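PDB 3Q9T: choline dehydrogenase and related flavoproteins from Aspergillus oryzae, which is a formate oxidase of the glucose-methanol-choline oxidoreductase family, holding 8-formyl-FAD at its catalytic site and probably oxidising formate. Local coordinates for residues 72-77 against 452-457; 366-371 against 459-464; 488-491 against 496-499. One frame throughout, in Å; residues are numbered along the deposited sequence.

Contact 1 of 3, residues 72-77 against 452-457; sequences VRRDDY and ANDLDI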
loop_
_atom_site.group_PDB
_atom_site.type_symbol
_atom_site.label_atom_id
_atom_site.label_comp_id
_atom_site.label_asym_id
_atom_site.label_seq_id
_atom_site.Cartn_x
_atom_site.Cartn_y
_atom_site.Cartn_z
ATOM N N VAL A 72 -4.071 1.722 6.845
ATOM C CA VAL A 72 -5.467 2.063 6.743
ATOM C C VAL A 72 -6.195 1.148 5.785
ATOM O O VAL A 72 -5.642 0.723 4.769
ATOM C CB VAL A 72 -5.705 3.586 6.452
ATOM C CG1 VAL A 72 -4.411 4.299 6.148
ATOM C CG2 VAL A 72 -6.738 3.797 5.376
ATOM N N ARG A 73 -7.425 0.816 6.160
ATOM C CA ARG A 73 -8.295 -0.031 5.369
ATOM C C ARG A 73 -9.701 0.548 5.418
ATOM O O ARG A 73 -10.523 0.127 6.222
ATOM C CB ARG A 73 -8.287 -1.470 5.906
ATOM C CG ARG A 73 -9.074 -2.450 5.037
ATOM C CD ARG A 73 -8.952 -3.885 5.544
ATOM N NE ARG A 73 -7.654 -4.460 5.212
ATOM C CZ ARG A 73 -7.085 -5.465 5.876
ATOM N NH1 ARG A 73 -5.900 -5.933 5.489
ATOM N NH2 ARG A 73 -7.697 -6.008 6.926
ATOM N N ARG A 74 -9.935 1.559 4.588
ATOM C CA ARG A 74 -11.237 2.180 4.428
ATOM C C ARG A 74 -11.740 1.762 3.055
ATOM O O ARG A 74 -10.960 1.271 2.239
ATOM C CB ARG A 74 -11.117 3.709 4.475
ATOM C CG ARG A 74 -10.718 4.298 5.840
ATOM C CD ARG A 74 -10.244 5.748 5.693
ATOM N NE ARG A 74 -11.168 6.553 4.887
ATOM C CZ ARG A 74 -12.211 7.221 5.378
ATOM N NH1 ARG A 74 -12.478 7.203 6.683
ATOM N NH2 ARG A 74 -12.983 7.919 4.563
ATOM N N ASP A 75 -13.029 1.959 2.792
ATOM C CA ASP A 75 -13.570 1.694 1.460
ATOM C C ASP A 75 -12.939 2.604 0.378
ATOM O O ASP A 75 -12.733 2.173 -0.746
ATOM C CB ASP A 75 -15.106 1.806 1.452
ATOM C CG ASP A 75 -15.808 0.540 1.986
ATOM O OD1 ASP A 75 -15.099 -0.439 2.313
ATOM O OD2 ASP A 75 -17.073 0.510 2.061
ATOM N N ASP A 76 -12.642 3.858 0.714
ATOM C CA ASP A 76 -12.061 4.779 -0.258
ATOM C C ASP A 76 -10.530 4.726 -0.339
ATOM O O ASP A 76 -9.934 5.388 -1.177
ATOM C CB ASP A 76 -12.515 6.226 -0.011
ATOM C CG ASP A 76 -12.049 6.793 1.361
ATOM O OD1 ASP A 76 -11.375 6.075 2.145
ATOM O OD2 ASP A 76 -12.382 7.972 1.650
ATOM N N TYR A 77 -9.890 3.944 0.523
ATOM C CA TYR A 77 -8.425 3.966 0.599
ATOM C C TYR A 77 -7.851 2.801 1.423
ATOM O O TYR A 77 -8.419 2.417 2.446
ATOM C CB TYR A 77 -7.944 5.328 1.145
ATOM C CG TYR A 77 -6.436 5.494 1.151
ATOM C CD1 TYR A 77 -5.673 5.014 2.214
ATOM C CD2 TYR A 77 -5.778 6.110 0.099
ATOM C CE1 TYR A 77 -4.296 5.145 2.233
ATOM C CE2 TYR A 77 -4.377 6.257 0.107
ATOM C CZ TYR A 77 -3.645 5.768 1.185
ATOM O OH TYR A 77 -2.269 5.877 1.232
ATOM N N ALA A 452 -10.478 4.919 10.394
ATOM C CA ALA A 452 -11.750 4.272 10.067
ATOM C C ALA A 452 -12.887 5.286 10.213
ATOM O O ALA A 452 -13.826 5.292 9.428
ATOM C CB ALA A 452 -11.987 3.060 10.955
ATOM N N ASN A 453 -12.788 6.154 11.220
ATOM C CA ASN A 453 -13.784 7.205 11.435
ATOM C C ASN A 453 -13.322 8.524 10.796
ATOM O O ASN A 453 -12.197 8.969 11.033
ATOM C CB ASN A 453 -14.039 7.382 12.943
ATOM C CG ASN A 453 -15.217 8.302 13.248
ATOM O OD1 ASN A 453 -15.410 9.327 12.590
ATOM N ND2 ASN A 453 -16.006 7.942 14.263
ATOM N N ASP A 454 -14.176 9.146 9.985
ATOM C CA ASP A 454 -13.851 10.432 9.342
ATOM C C ASP A 454 -13.462 11.562 10.305
ATOM O O ASP A 454 -12.624 12.411 9.975
ATOM C CB ASP A 454 -15.018 10.896 8.477
ATOM C CG ASP A 454 -15.101 10.160 7.145
ATOM O OD1 ASP A 454 -14.308 9.218 6.904
ATOM O OD2 ASP A 454 -15.978 10.531 6.340
ATOM N N LEU A 455 -14.079 11.599 11.485
ATOM C CA LEU A 455 -13.721 12.622 12.483
ATOM C C LEU A 455 -12.219 12.651 12.755
ATOM O O LEU A 455 -11.656 13.717 12.950
ATOM C CB LEU A 455 -14.451 12.397 13.804
ATOM C CG LEU A 455 -15.621 13.261 14.267
ATOM C CD1 LEU A 455 -15.361 13.761 15.707
ATOM C CD2 LEU A 455 -15.956 14.418 13.316
ATOM N N ASP A 456 -11.580 11.479 12.766
ATOM C CA ASP A 456 -10.128 11.380 12.975
ATOM C C ASP A 456 -9.372 12.098 11.873
ATOM O O ASP A 456 -8.329 12.700 12.115
ATOM C CB ASP A 456 -9.660 9.915 13.038
ATOM C CG ASP A 456 -9.753 9.312 14.439
ATOM O OD1 ASP A 456 -10.167 10.023 15.381
ATOM O OD2 ASP A 456 -9.402 8.114 14.603
ATOM N N ILE A 457 -9.872 12.000 10.642
ATOM C CA ILE A 457 -9.241 12.689 9.522
ATOM C C ILE A 457 -9.357 14.200 9.742
ATOM O O ILE A 457 -8.406 14.950 9.545
ATOM C CB ILE A 457 -9.903 12.310 8.158
ATOM C CG1 ILE A 457 -9.735 10.809 7.870
ATOM C CG2 ILE A 457 -9.336 13.155 7.025
ATOM C CD1 ILE A 457 -10.368 10.351 6.546
HETATM O O HOH W 1 -15.156 9.876 3.643
#
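The guanidinium of Arg74 has CD1 of Ile457 over one face, 3.7 Å above the plane and centred on it, while carboxylates and a water lie at its edge. Arg74 grips Asp454 end-on, both terminal nitrogens going to its OD1, 2.7 Å from Arg74 NH1 and 3.0 Å from Arg74 NH2, with the two flat groups turned 32° against each other. It grips Asp76, two residues along the chain, side-on: Arg74 NE reaches its OD1 at 2.8 Å and Arg74 NH2 its OD2 at 3.0 Å in an almost straight bond. The arginine chain bends at chi3 (48°), which brings its head between the two acids. The water takes a weak bond from Arg74 NH2 and donates to OD2 of Asp454 at 2.9 Å, and the carbonyl of Phe451 accepts from NH1. Asn453 caps helix 454-473, its OD1 accepting from Leu455 N. Asp76 OD2 probably also accepts from NE2 of His498, on helix 494-504. Gripped along its edge and covered by Ile457, the guanidinium is fixed in rotation; the two acids probably stabilise its positive charge, and the salt-bridge network ties strand 67-74 to helix 454-473.

Contact 2 of 3, residues 366-371 against 459-464; sequences EKDAEY and AMREGI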
loop_
_atom_site.group_PDB
_atom_site.type_symbol
_atom_site.label_atom_id
_atom_site.label_comp_id
_atom_site.label_asym_id
_atom_site.label_seq_id
_atom_site.Cartn_x
_atom_site.Cartn_y
_atom_site.Cartn_z
ATOM N N GLU A 366 -13.928 23.335 16.049
ATOM C CA GLU A 366 -15.223 24.024 16.046
ATOM C C GLU A 366 -15.552 24.647 14.702
ATOM O O GLU A 366 -16.715 24.913 14.405
ATOM C CB GLU A 366 -15.279 25.116 17.125
ATOM C CG GLU A 366 -15.129 24.619 18.555
ATOM C CD GLU A 366 -16.360 23.904 19.074
ATOM O OE1 GLU A 366 -16.587 23.917 20.303
ATOM O OE2 GLU A 366 -17.100 23.325 18.258
ATOM N N LYS A 367 -14.530 24.880 13.889
ATOM C CA LYS A 367 -14.733 25.479 12.581
ATOM C C LYS A 367 -15.218 24.469 11.545
ATOM O O LYS A 367 -15.553 24.842 10.427
ATOM C CB LYS A 367 -13.446 26.147 12.086
ATOM C CG LYS A 367 -13.018 27.365 12.901
ATOM C CD LYS A 367 -11.824 28.050 12.261
ATOM C CE LYS A 367 -11.181 29.046 13.212
ATOM N NZ LYS A 367 -9.885 29.555 12.667
ATOM N N ASP A 368 -15.250 23.189 11.898
ATOM C CA ASP A 368 -15.675 22.186 10.929
ATOM C C ASP A 368 -17.120 21.781 11.207
ATOM O O ASP A 368 -17.433 21.295 12.297
ATOM C CB ASP A 368 -14.745 20.972 10.975
ATOM C CG ASP A 368 -15.148 19.889 9.992
ATOM O OD1 ASP A 368 -14.573 19.864 8.878
ATOM O OD2 ASP A 368 -16.034 19.064 10.339
ATOM N N ALA A 369 -17.995 21.986 10.227
ATOM C CA ALA A 369 -19.423 21.670 10.395
ATOM C C ALA A 369 -19.642 20.231 10.871
ATOM O O ALA A 369 -20.439 19.979 11.769
ATOM C CB ALA A 369 -20.190 21.917 9.098
ATOM N N GLU A 370 -18.935 19.289 10.257
ATOM C CA GLU A 370 -19.034 17.895 10.676
ATOM C C GLU A 370 -18.621 17.641 12.151
ATOM O O GLU A 370 -19.336 16.958 12.879
ATOM C CB GLU A 370 -18.293 16.973 9.706
ATOM C CG GLU A 370 -18.504 15.501 10.031
ATOM C CD GLU A 370 -17.787 14.561 9.076
ATOM O OE1 GLU A 370 -17.407 13.452 9.524
ATOM O OE2 GLU A 370 -17.608 14.923 7.888
ATOM N N TYR A 371 -17.490 18.185 12.598
ATOM C CA TYR A 371 -17.134 18.040 14.015
ATOM C C TYR A 371 -18.213 18.618 14.915
ATOM O O TYR A 371 -18.576 18.010 15.923
ATOM C CB TYR A 371 -15.783 18.685 14.371
ATOM C CG TYR A 371 -15.515 18.651 15.863
ATOM C CD1 TYR A 371 -15.939 19.684 16.695
ATOM C CD2 TYR A 371 -14.876 17.568 16.449
ATOM C CE1 TYR A 371 -15.706 19.660 18.057
ATOM C CE2 TYR A 371 -14.645 17.527 17.815
ATOM C CZ TYR A 371 -15.065 18.574 18.611
ATOM O OH TYR A 371 -14.837 18.528 19.958
ATOM N N ALA A 459 -9.690 15.831 12.584
ATOM C CA ALA A 459 -8.795 16.243 13.657
ATOM C C ALA A 459 -7.342 16.283 13.174
ATOM O O ALA A 459 -6.611 17.243 13.450
ATOM C CB ALA A 459 -8.935 15.312 14.870
ATOM N N MET A 460 -6.925 15.249 12.445
ATOM C CA MET A 460 -5.545 15.195 11.965
ATOM C C MET A 460 -5.259 16.362 11.045
ATOM O O MET A 460 -4.222 17.012 11.167
ATOM C CB MET A 460 -5.215 13.872 11.265
ATOM C CG MET A 460 -3.783 13.844 10.730
ATOM S SD MET A 460 -2.582 13.966 12.073
ATOM C CE MET A 460 -2.437 12.213 12.550
ATOM N N ARG A 461 -6.185 16.627 10.129
ATOM C CA ARG A 461 -6.112 17.829 9.289
ATOM C C ARG A 461 -5.907 19.084 10.153
ATOM O O ARG A 461 -4.989 19.879 9.929
ATOM C CB ARG A 461 -7.398 17.974 8.476
ATOM C CG ARG A 461 -7.434 19.169 7.533
ATOM C CD ARG A 461 -8.731 19.921 7.743
ATOM N NE ARG A 461 -9.853 19.180 7.217
ATOM C CZ ARG A 461 -11.117 19.329 7.594
ATOM N NH1 ARG A 461 -11.462 20.209 8.536
ATOM N NH2 ARG A 461 -12.044 18.584 7.005
ATOM N N GLU A 462 -6.768 19.260 11.145
ATOM C CA GLU A 462 -6.714 20.459 11.980
ATOM C C GLU A 462 -5.473 20.557 12.865
ATOM O O GLU A 462 -5.086 21.655 13.255
ATOM C CB GLU A 462 -7.995 20.600 12.805
ATOM C CG GLU A 462 -9.231 20.820 11.925
ATOM C CD GLU A 462 -9.027 21.967 10.950
ATOM O OE1 GLU A 462 -8.478 23.003 11.378
ATOM O OE2 GLU A 462 -9.382 21.826 9.762
ATOM N N GLY A 463 -4.848 19.421 13.182
ATOM C CA GLY A 463 -3.629 19.443 13.978
ATOM C C GLY A 463 -2.414 19.794 13.133
ATOM O O GLY A 463 -1.437 20.353 13.623
ATOM N N ILE A 464 -2.461 19.420 11.859
ATOM C CA ILE A 464 -1.519 19.923 10.884
ATOM C C ILE A 464 -1.720 21.448 10.750
ATOM O O ILE A 464 -0.754 22.201 10.769
ATOM C CB ILE A 464 -1.715 19.221 9.518
ATOM C CG1 ILE A 464 -1.498 17.707 9.658
ATOM C CG2 ILE A 464 -0.759 19.782 8.465
ATOM C CD1 ILE A 464 -1.835 16.917 8.372
HETATM O O HOH W 2 -14.691 18.057 6.706
#
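Asp368 and Arg461 are the pair that touches, their side chains crossing at about a right angle. The firm part is the edge of the guanidinium. Arg461 NH1 donates to OD1 of Asp368 at 3.1 Å; OD1 lies in the guanidinium plane, whereas NH1 comes from above the carboxylate, 36° out of its plane. The same NH1 gives a nearly straight bond of 2.9 Å to OE2 of its neighbour Glu462, so one nitrogen serves two acids and joins Asp368, Arg461 and Glu462 in a salt-bridge network. With bends at chi2 (-131°) and chi3 (-72°), the arginine head has its edge at both Glu462 and Asp368. Glu462 is in turn paired through OE1 with Arg465, one turn further along helix 454-473. Asp368 and Glu370 also rest on Ile458, and Tyr371 on Leu455.

The looser part lies at the other terminal nitrogen. Arg461 NH2 reaches OD1 of Asp368 at 3.4 Å, a weak bond, and a water also spans the pair, donating to that OD1 at 2.8 Å and accepting from Arg461 NH2 at 2.7 Å. The backbones stay well apart, with 9.2 Å between CA of Asp368 and CA of Glu462, and the segments bury little surface against each other.

The second oxygen of Asp368 works on its own helix: OD2 uses its anti lone pair to accept from Tyr371 N at 2.8 Å. Asp368 is thus a classic aspartate N-cap, closing the first turn of helix 369-377 with one oxygen while the other makes an interhelical salt bridge to helix 454-473.

Contact 3 of 3, residues 488-491 against 496-499; sequences EMPL and EMHR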
loop_
_atom_site.group_PDB
_atom_site.type_symbol
_atom_site.label_atom_id
_atom_site.label_comp_id
_atom_site.label_asym_id
_atom_site.label_seq_id
_atom_site.Cartn_x
_atom_site.Cartn_y
_atom_site.Cartn_z
ATOM N N GLU A 488 3.895 21.381 -1.108
ATOM C CA GLU A 488 3.071 22.138 -0.179
ATOM C C GLU A 488 1.952 21.290 0.403
ATOM O O GLU A 488 1.291 20.543 -0.321
ATOM C CB GLU A 488 2.441 23.344 -0.877
ATOM C CG GLU A 488 3.427 24.308 -1.498
ATOM C CD GLU A 488 2.819 25.057 -2.682
ATOM O OE1 GLU A 488 2.153 26.098 -2.455
ATOM O OE2 GLU A 488 2.997 24.587 -3.836
ATOM N N MET A 489 1.745 21.431 1.710
ATOM C CA MET A 489 0.626 20.812 2.400
ATOM C C MET A 489 -0.642 21.530 1.946
ATOM O O MET A 489 -0.757 22.739 2.092
ATOM C CB MET A 489 0.820 20.897 3.929
ATOM C CG MET A 489 -0.246 20.151 4.744
ATOM S SD MET A 489 -0.096 18.349 4.627
ATOM C CE MET A 489 1.408 18.141 5.571
ATOM N N PRO A 490 -1.595 20.785 1.369
ATOM C CA PRO A 490 -2.765 21.400 0.721
ATOM C C PRO A 490 -3.809 21.910 1.715
ATOM O O PRO A 490 -4.994 21.594 1.591
ATOM C CB PRO A 490 -3.345 20.238 -0.093
ATOM C CG PRO A 490 -2.990 19.017 0.732
ATOM C CD PRO A 490 -1.609 19.311 1.270
ATOM N N LEU A 491 -3.375 22.689 2.695
ATOM C CA LEU A 491 -4.277 23.139 3.755
ATOM C C LEU A 491 -5.459 23.947 3.244
ATOM O O LEU A 491 -6.405 24.203 3.999
ATOM C CB LEU A 491 -3.541 23.986 4.797
ATOM C CG LEU A 491 -2.919 23.339 6.037
ATOM C CD1 LEU A 491 -3.722 22.135 6.559
ATOM C CD2 LEU A 491 -1.489 22.969 5.751
ATOM N N GLU A 496 -8.401 17.971 -0.530
ATOM C CA GLU A 496 -7.038 17.511 -0.715
ATOM C C GLU A 496 -6.437 17.031 0.597
ATOM O O GLU A 496 -5.672 16.068 0.611
ATOM C CB GLU A 496 -6.170 18.594 -1.351
ATOM C CG GLU A 496 -6.527 18.912 -2.809
ATOM C CD GLU A 496 -5.643 19.997 -3.395
ATOM O OE1 GLU A 496 -6.198 20.961 -3.965
ATOM O OE2 GLU A 496 -4.396 19.886 -3.290
ATOM N N MET A 497 -6.795 17.690 1.695
ATOM C CA MET A 497 -6.226 17.344 2.985
ATOM C C MET A 497 -6.649 15.929 3.359
ATOM O O MET A 497 -5.914 15.207 4.026
ATOM C CB MET A 497 -6.652 18.342 4.066
ATOM C CG MET A 497 -5.857 19.637 4.051
ATOM S SD MET A 497 -4.072 19.336 4.081
ATOM C CE MET A 497 -3.902 18.747 5.788
ATOM N N HIS A 498 -7.850 15.558 2.922
ATOM C CA HIS A 498 -8.406 14.237 3.170
ATOM C C HIS A 498 -7.496 13.160 2.563
ATOM O O HIS A 498 -7.190 12.151 3.204
ATOM C CB HIS A 498 -9.811 14.161 2.574
ATOM C CG HIS A 498 -10.494 12.850 2.794
ATOM N ND1 HIS A 498 -11.597 12.714 3.610
ATOM C CD2 HIS A 498 -10.229 11.614 2.310
ATOM C CE1 HIS A 498 -11.981 11.449 3.617
ATOM N NE2 HIS A 498 -11.169 10.763 2.835
ATOM N N ARG A 499 -7.061 13.399 1.331
ATOM C CA ARG A 499 -6.164 12.499 0.624
ATOM C C ARG A 499 -4.758 12.554 1.227
ATOM O O ARG A 499 -4.112 11.523 1.431
ATOM C CB ARG A 499 -6.118 12.879 -0.856
ATOM C CG ARG A 499 -5.061 12.138 -1.657
ATOM C CD ARG A 499 -5.494 10.725 -2.015
ATOM N NE ARG A 499 -4.440 9.993 -2.717
ATOM C CZ ARG A 499 -4.584 8.766 -3.209
ATOM N NH1 ARG A 499 -5.743 8.137 -3.087
ATOM N NH2 ARG A 499 -3.574 8.172 -3.819
#
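Chi1, chi2 and chi3 of Met497 (-80°, -52° and -71°) curl its side chain so that sulfur and methyl reach the loop residues 489-491. The sulfur lies against the ring of Pro490, 3.5 Å from its CG, Pro490 O touches Met497 CG at 3.3 Å, and the methyl CE meets CD1 of Leu491 at 3.5 Å, a tight carbon pair. Met489, itself bent beyond CG, crosses Met497 at about a right angle, with its CG 4.0 Å from Met497 SD. At the ring's edge, CB of Glu496 packs on Pro490 CB at 3.5 Å, and its carboxylate oxygen OE2 approaches that same CB at 3.4 Å. No hydrogen bond joins the segments; apolar contact dominates. An inverse gamma turn at Pro490, closed by Leu491 N to Met489 O (2.7 Å), probably helps gather the three side chains. The loop is fastened further by Arg465, which donates to the carbonyl of Leu491. In the fold, the contact folds the loop that follows strand 481-485 back on the helix it leads into, 494-504. Helix 454-473 packs alongside, Ile464 and Tyr468 touching Met489 and Arg461 touching Met497.

Helix 454-473 connects all three contacts: its first turn belongs to contact 1, its next turns to contact 2, and the same turns pack on the methionines of contact 3. The centres of contacts 1 and 2 lie about 15 Å apart, as do those of 1 and 3, and those of 2 and 3 about 13 Å. Contacts 1 and 2 cross along the chain, since 366-371 falls between 72-77 and 452-457 while its partner 459-464 comes after both; contact 3 follows. Helix 494-504 bridges contacts 3 and 1 through His498, beside Asp76 and Ile457. Contacts 1 and 2 join distant parts of the sequence, while contact 3 is local; all lie away from the flavin sites, and contacts 1 and 3 also touch the second subunit.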